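Long-range contacts in anthrone oxidase-like protein (Streptomyces ambofaciens, PDB 5F9P), which probably acts as a monooxygenase that cleaves a C-C bond, opening ring B oxidatively in atypical angucycline biosynthesis: residues Arg94-Glu99 against Phe173-Ser178; Phe155-Val160 against Tyr177-Ser182. One frame throughout, in Å; residues are numbered along the deposited sequence.

Interaction 1. Residues Arg94-Glu99 against Phe173-Ser178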
loop_
_atom_site.group_PDB
_atom_site.type_symbol
_atom_site.label_atom_id
_atom_site.label_comp_id
_atom_site.label_asym_id
_atom_site.label_seq_id
_atom_site.Cartn_x
_atom_site.Cartn_y
_atom_site.Cartn_z
ATOM N N ARG A 94 0.501 2.371 -11.310
ATOM C CA ARG A 94 1.323 1.203 -11.024
ATOM C C ARG A 94 0.483 0.162 -10.303
ATOM O O ARG A 94 -0.045 0.423 -9.217
ATOM C CB ARG A 94 2.541 1.570 -10.170
ATOM C CG ARG A 94 3.702 2.167 -10.962
ATOM C CD ARG A 94 3.952 3.598 -10.572
ATOM N NE ARG A 94 5.294 3.785 -10.027
ATOM C CZ ARG A 94 5.689 4.860 -9.348
ATOM N NH1 ARG A 94 4.834 5.853 -9.101
ATOM N NH2 ARG A 94 6.935 4.930 -8.894
ATOM N N LEU A 95 0.346 -1.008 -10.918
ATOM C CA LEU A 95 -0.441 -2.080 -10.333
ATOM C C LEU A 95 0.533 -3.157 -9.917
ATOM O O LEU A 95 1.099 -3.861 -10.768
ATOM C CB LEU A 95 -1.455 -2.638 -11.338
ATOM C CG LEU A 95 -2.262 -1.668 -12.202
ATOM C CD1 LEU A 95 -3.095 -2.471 -13.197
ATOM C CD2 LEU A 95 -3.157 -0.744 -11.378
HETATM N N MSE A 96 0.723 -3.289 -8.608
HETATM C CA MSE A 96 1.849 -4.046 -8.081
HETATM C C MSE A 96 1.426 -5.303 -7.332
HETATM O O MSE A 96 0.613 -5.242 -6.417
HETATM C CB MSE A 96 2.677 -3.145 -7.167
HETATM C CG MSE A 96 3.410 -2.018 -7.899
HETATM SE SE MSE A 96 4.117 -0.703 -6.645
HETATM C CE MSE A 96 2.395 0.022 -6.020
ATOM N N GLN A 97 1.994 -6.443 -7.714
ATOM C CA GLN A 97 1.668 -7.703 -7.061
ATOM C C GLN A 97 2.768 -8.066 -6.075
ATOM O O GLN A 97 3.949 -8.046 -6.423
ATOM C CB GLN A 97 1.479 -8.815 -8.103
ATOM C CG GLN A 97 0.495 -8.442 -9.210
ATOM C CD GLN A 97 0.412 -9.494 -10.309
ATOM O OE1 GLN A 97 0.523 -10.685 -10.045
ATOM N NE2 GLN A 97 0.218 -9.053 -11.545
ATOM N N ASN A 98 2.378 -8.407 -4.850
ATOM C CA ASN A 98 3.322 -8.589 -3.760
ATOM C C ASN A 98 2.999 -9.779 -2.893
ATOM O O ASN A 98 1.879 -10.293 -2.901
ATOM C CB ASN A 98 3.294 -7.367 -2.832
ATOM C CG ASN A 98 3.238 -6.071 -3.588
ATOM O OD1 ASN A 98 4.271 -5.497 -3.935
ATOM N ND2 ASN A 98 2.026 -5.607 -3.872
ATOM N N GLU A 99 3.984 -10.190 -2.108
ATOM C CA GLU A 99 3.733 -11.076 -0.989
ATOM C C GLU A 99 4.160 -10.342 0.272
ATOM O O GLU A 99 5.008 -9.447 0.226
ATOM C CB GLU A 99 4.478 -12.400 -1.145
ATOM C CG GLU A 99 5.973 -12.297 -1.053
ATOM C CD GLU A 99 6.661 -13.624 -1.387
ATOM O OE1 GLU A 99 7.897 -13.712 -1.231
ATOM O OE2 GLU A 99 5.963 -14.576 -1.810
ATOM N N PHE A 173 11.393 -4.551 -6.638
ATOM C CA PHE A 173 10.914 -3.504 -5.746
ATOM C C PHE A 173 10.419 -4.072 -4.418
ATOM O O PHE A 173 10.054 -5.245 -4.323
ATOM C CB PHE A 173 9.822 -2.665 -6.431
ATOM C CG PHE A 173 8.560 -3.419 -6.692
ATOM C CD1 PHE A 173 8.435 -4.226 -7.819
ATOM C CD2 PHE A 173 7.493 -3.324 -5.818
ATOM C CE1 PHE A 173 7.258 -4.932 -8.068
ATOM C CE2 PHE A 173 6.312 -4.022 -6.053
ATOM C CZ PHE A 173 6.194 -4.829 -7.176
ATOM N N VAL A 174 10.438 -3.241 -3.380
ATOM C CA VAL A 174 9.879 -3.631 -2.090
ATOM C C VAL A 174 9.070 -2.460 -1.590
ATOM O O VAL A 174 9.204 -1.344 -2.095
ATOM C CB VAL A 174 10.937 -3.993 -1.047
ATOM C CG1 VAL A 174 11.805 -5.126 -1.548
ATOM C CG2 VAL A 174 11.780 -2.777 -0.701
ATOM N N ILE A 175 8.221 -2.713 -0.604
ATOM C CA ILE A 175 7.295 -1.686 -0.158
ATOM C C ILE A 175 7.263 -1.645 1.342
ATOM O O ILE A 175 7.291 -2.687 2.007
ATOM C CB ILE A 175 5.862 -1.949 -0.689
ATOM C CG1 ILE A 175 5.787 -1.595 -2.171
ATOM C CG2 ILE A 175 4.820 -1.159 0.126
ATOM C CD1 ILE A 175 4.520 -2.067 -2.850
ATOM N N SER A 176 7.226 -0.424 1.865
ATOM C CA SER A 176 7.062 -0.180 3.283
ATOM C C SER A 176 5.688 0.453 3.497
ATOM O O SER A 176 5.394 1.496 2.910
ATOM C CB SER A 176 8.140 0.806 3.752
ATOM O OG SER A 176 7.924 1.162 5.103
ATOM N N TYR A 177 4.858 -0.157 4.333
ATOM C CA TYR A 177 3.506 0.360 4.586
ATOM C C TYR A 177 3.309 0.406 6.099
ATOM O O TYR A 177 3.274 -0.636 6.746
ATOM C CB TYR A 177 2.475 -0.563 3.918
ATOM C CG TYR A 177 1.011 -0.225 4.140
ATOM C CD1 TYR A 177 0.360 -0.593 5.308
ATOM C CD2 TYR A 177 0.274 0.443 3.162
ATOM C CE1 TYR A 177 -0.991 -0.296 5.506
ATOM C CE2 TYR A 177 -1.063 0.742 3.347
ATOM C CZ TYR A 177 -1.694 0.371 4.517
ATOM O OH TYR A 177 -3.033 0.672 4.692
ATOM N N SER A 178 3.230 1.609 6.666
ATOM C CA SER A 178 3.129 1.770 8.111
ATOM C C SER A 178 1.912 2.593 8.569
ATOM O O SER A 178 1.383 3.420 7.821
ATOM C CB SER A 178 4.431 2.343 8.703
ATOM O OG SER A 178 4.779 3.617 8.179
#
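The side-chain amide of Asn98 is anchored through ND2 by a hydrogen bond to the backbone O of Thr11, while its other end lies against Phe173 and Ile175. Asn98 OD1 comes within 3.3 Å of Phe173 CE2 and 3.6 Å of Ile175 CD1; it is buried among carbon atoms and has no hydrogen-bond partner in the model. Amide and phenyl planes stand almost perpendicular, 87° apart. Phe173 CG sits between the backbone N and the carbonyl carbon (chi1 67°), which carries the ring across to strand 94-99, where its CZ meets Met96 CB at 3.9 Å. The selenium of Met96, a selenomethionine, makes an oblique Met-aromatic contact, with SE 4.7 Å from the Phe173 ring centroid. Met96 SE also touches Ile175 CD1 at 4.1 Å, so Met96, Asn98, Phe173 and Ile175 form one small buried cluster. No hydrogen bond joins the two segments: their axes approach only to 8.8 Å and run at 78° to each other, and the gap is bridged largely by side chains. In the closed antiparallel barrel, strand 155-167 lies between the two strands and pairs with both. Strand 10-17 flanks 94-99 on its other side, strand 122-130 flanks 173-178, and helix 66-74 packs on Leu95 and Gln97.

Interaction 2. Residues Phe155-Val160 against Tyr177-Ser182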
loop_
_atom_site.group_PDB
_atom_site.type_symbol
_atom_site.label_atom_id
_atom_site.label_comp_id
_atom_site.label_asym_id
_atom_site.label_seq_id
_atom_site.Cartn_x
_atom_site.Cartn_y
_atom_site.Cartn_z
ATOM N N PHE A 155 3.702 5.136 16.841
ATOM C CA PHE A 155 3.805 4.084 15.850
ATOM C C PHE A 155 2.778 3.010 16.158
ATOM O O PHE A 155 2.647 2.592 17.313
ATOM C CB PHE A 155 5.203 3.473 15.837
ATOM C CG PHE A 155 5.281 2.178 15.074
ATOM C CD1 PHE A 155 5.407 2.176 13.691
ATOM C CD2 PHE A 155 5.200 0.960 15.738
ATOM C CE1 PHE A 155 5.478 0.974 12.988
ATOM C CE2 PHE A 155 5.270 -0.240 15.040
ATOM C CZ PHE A 155 5.401 -0.229 13.657
ATOM N N ARG A 156 2.055 2.556 15.141
ATOM C CA ARG A 156 1.077 1.482 15.345
ATOM C C ARG A 156 1.473 0.151 14.720
ATOM O O ARG A 156 1.354 -0.899 15.361
ATOM C CB ARG A 156 -0.300 1.895 14.822
ATOM C CG ARG A 156 -0.909 3.068 15.570
ATOM C CD ARG A 156 -2.277 3.424 14.981
ATOM N NE ARG A 156 -2.925 4.458 15.775
ATOM C CZ ARG A 156 -4.145 4.921 15.545
ATOM N NH1 ARG A 156 -4.857 4.448 14.520
ATOM N NH2 ARG A 156 -4.644 5.859 16.338
ATOM N N ALA A 157 1.920 0.185 13.465
ATOM C CA ALA A 157 2.199 -1.059 12.743
ATOM C C ALA A 157 3.017 -0.849 11.476
ATOM O O ALA A 157 3.067 0.263 10.921
ATOM C CB ALA A 157 0.876 -1.800 12.409
ATOM N N HIS A 158 3.662 -1.919 11.027
ATOM C CA HIS A 158 4.491 -1.869 9.822
ATOM C C HIS A 158 4.351 -3.156 9.035
ATOM O O HIS A 158 4.536 -4.256 9.578
ATOM C CB HIS A 158 5.976 -1.650 10.158
ATOM C CG HIS A 158 6.831 -1.361 8.954
ATOM N ND1 HIS A 158 8.156 -1.742 8.868
ATOM C CD2 HIS A 158 6.552 -0.716 7.796
ATOM C CE1 HIS A 158 8.656 -1.339 7.711
ATOM N NE2 HIS A 158 7.705 -0.715 7.041
ATOM N N VAL A 159 4.019 -3.008 7.757
ATOM C CA VAL A 159 3.981 -4.124 6.821
ATOM C C VAL A 159 5.079 -3.947 5.776
ATOM O O VAL A 159 5.223 -2.860 5.196
ATOM C CB VAL A 159 2.618 -4.184 6.082
ATOM C CG1 VAL A 159 2.593 -5.366 5.123
ATOM C CG2 VAL A 159 1.453 -4.262 7.089
ATOM N N VAL A 160 5.855 -4.999 5.533
ATOM C CA VAL A 160 6.870 -4.951 4.478
ATOM C C VAL A 160 6.473 -5.936 3.407
ATOM O O VAL A 160 6.265 -7.111 3.691
ATOM C CB VAL A 160 8.286 -5.313 5.009
ATOM C CG1 VAL A 160 9.322 -5.289 3.879
ATOM C CG2 VAL A 160 8.695 -4.365 6.140
ATOM N N TYR A 177 4.858 -0.157 4.333
ATOM C CA TYR A 177 3.506 0.360 4.586
ATOM C C TYR A 177 3.309 0.406 6.099
ATOM O O TYR A 177 3.274 -0.636 6.746
ATOM C CB TYR A 177 2.475 -0.563 3.918
ATOM C CG TYR A 177 1.011 -0.225 4.140
ATOM C CD1 TYR A 177 0.360 -0.593 5.308
ATOM C CD2 TYR A 177 0.274 0.443 3.162
ATOM C CE1 TYR A 177 -0.991 -0.296 5.506
ATOM C CE2 TYR A 177 -1.063 0.742 3.347
ATOM C CZ TYR A 177 -1.694 0.371 4.517
ATOM O OH TYR A 177 -3.033 0.672 4.692
ATOM N N SER A 178 3.230 1.609 6.666
ATOM C CA SER A 178 3.129 1.770 8.111
ATOM C C SER A 178 1.912 2.593 8.569
ATOM O O SER A 178 1.383 3.420 7.821
ATOM C CB SER A 178 4.431 2.343 8.703
ATOM O OG SER A 178 4.779 3.617 8.179
ATOM N N GLN A 179 1.488 2.349 9.807
ATOM C CA GLN A 179 0.362 3.047 10.425
ATOM C C GLN A 179 0.798 3.847 11.658
ATOM O O GLN A 179 1.580 3.359 12.481
ATOM C CB GLN A 179 -0.711 2.046 10.851
ATOM C CG GLN A 179 -1.278 1.217 9.713
ATOM C CD GLN A 179 -2.238 0.152 10.209
ATOM O OE1 GLN A 179 -2.023 -0.451 11.262
ATOM N NE2 GLN A 179 -3.311 -0.073 9.461
ATOM N N TRP A 180 0.256 5.059 11.793
ATOM C CA TRP A 180 0.661 5.987 12.840
ATOM C C TRP A 180 -0.571 6.611 13.527
ATOM O O TRP A 180 -1.665 6.615 12.953
ATOM C CB TRP A 180 1.551 7.076 12.225
ATOM C CG TRP A 180 2.822 6.516 11.648
ATOM C CD1 TRP A 180 2.997 5.947 10.411
ATOM C CD2 TRP A 180 4.092 6.471 12.296
ATOM N NE1 TRP A 180 4.309 5.550 10.257
ATOM C CE2 TRP A 180 4.996 5.847 11.408
ATOM C CE3 TRP A 180 4.552 6.887 13.554
ATOM C CZ2 TRP A 180 6.335 5.638 11.732
ATOM C CZ3 TRP A 180 5.890 6.676 13.877
ATOM C CH2 TRP A 180 6.762 6.059 12.965
ATOM N N ASP A 181 -0.393 7.127 14.746
ATOM C CA ASP A 181 -1.497 7.739 15.492
ATOM C C ASP A 181 -2.050 8.950 14.781
ATOM O O ASP A 181 -3.240 9.240 14.868
ATOM C CB ASP A 181 -1.053 8.186 16.891
ATOM C CG ASP A 181 -0.955 7.037 17.871
ATOM O OD1 ASP A 181 -1.459 5.947 17.538
ATOM O OD2 ASP A 181 -0.383 7.228 18.978
ATOM N N SER A 182 -1.167 9.684 14.115
ATOM C CA SER A 182 -1.524 10.960 13.525
ATOM C C SER A 182 -0.450 11.439 12.562
ATOM O O SER A 182 0.665 10.924 12.560
ATOM C CB SER A 182 -1.693 12.008 14.623
ATOM O OG SER A 182 -0.481 12.190 15.337
HETATM O O HOH W 1 -6.146 8.422 14.838
#
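A classic beta bulge interrupts the antiparallel hairpin of strands 155-167 and 172-180: Arg156 and Ala157 both face Gln179. The carbonyl Gln179 O takes two backbone donors, a firm one from Arg156 N at 2.8 Å and a weak one from Ala157 N at 3.3 Å. Beyond the bulge the pairing is regular. Gln179 N bonds Ala157 O at 2.8 Å, and the hydrogen-bonded pair Val159-Tyr177 closes with a nearly straight bond from Val159 N to Tyr177 O (2.7 Å, 174°) and its return from Tyr177 N to Val159 O.

On the sheet face carrying Phe155, His158, Ser178 and Trp180, the edge of the Phe155 ring points at the six-membered ring of Trp180, a T-shaped pair with centroids 5.6 Å apart and planes at 79°. Phe155 CB lies over the indole face as a CH-pi contact, and with CG anti to the backbone N (chi1 166°) the ring swings so that CD1 sits above the indole rim. The indole is held from its other end, where Trp180 NE1 donates to Ser178 OG at 2.9 Å.

At the turn into the helix that Ser182 N-caps, the extended Arg156 chain forms a salt bridge. Arg156 NE lies 2.7 Å from Asp181 OD1, which lies near the guanidinium plane and accepts through its anti lone pair; Arg156 NH1 is claimed by Asp121. A water donates to Asp181 O and weakly accepts from Arg156 NH2.

Overall arrangement
Both contacts use strand 172-180 and share Tyr177 and Ser178; their centres lie 15 Å apart. Strand 155-167 pairs directly with it in interaction 2 and separates the partners of interaction 1, so one contact builds the sheet while the other packs side chains across its curvature. They meet where Ser176 OG and His158 NE2 probably hydrogen-bond at 2.7 Å, and Val160 CG1 packs on Ile175 O at 3.8 Å. Ser176 OG also bonds a glycerol, and a glycerol, probably the same one, lies about 4 Å from the His158 side chain. It probably came from the crystallisation liquor, but may mark a pocket on the sheet face opposite to Phe173 and Ile175.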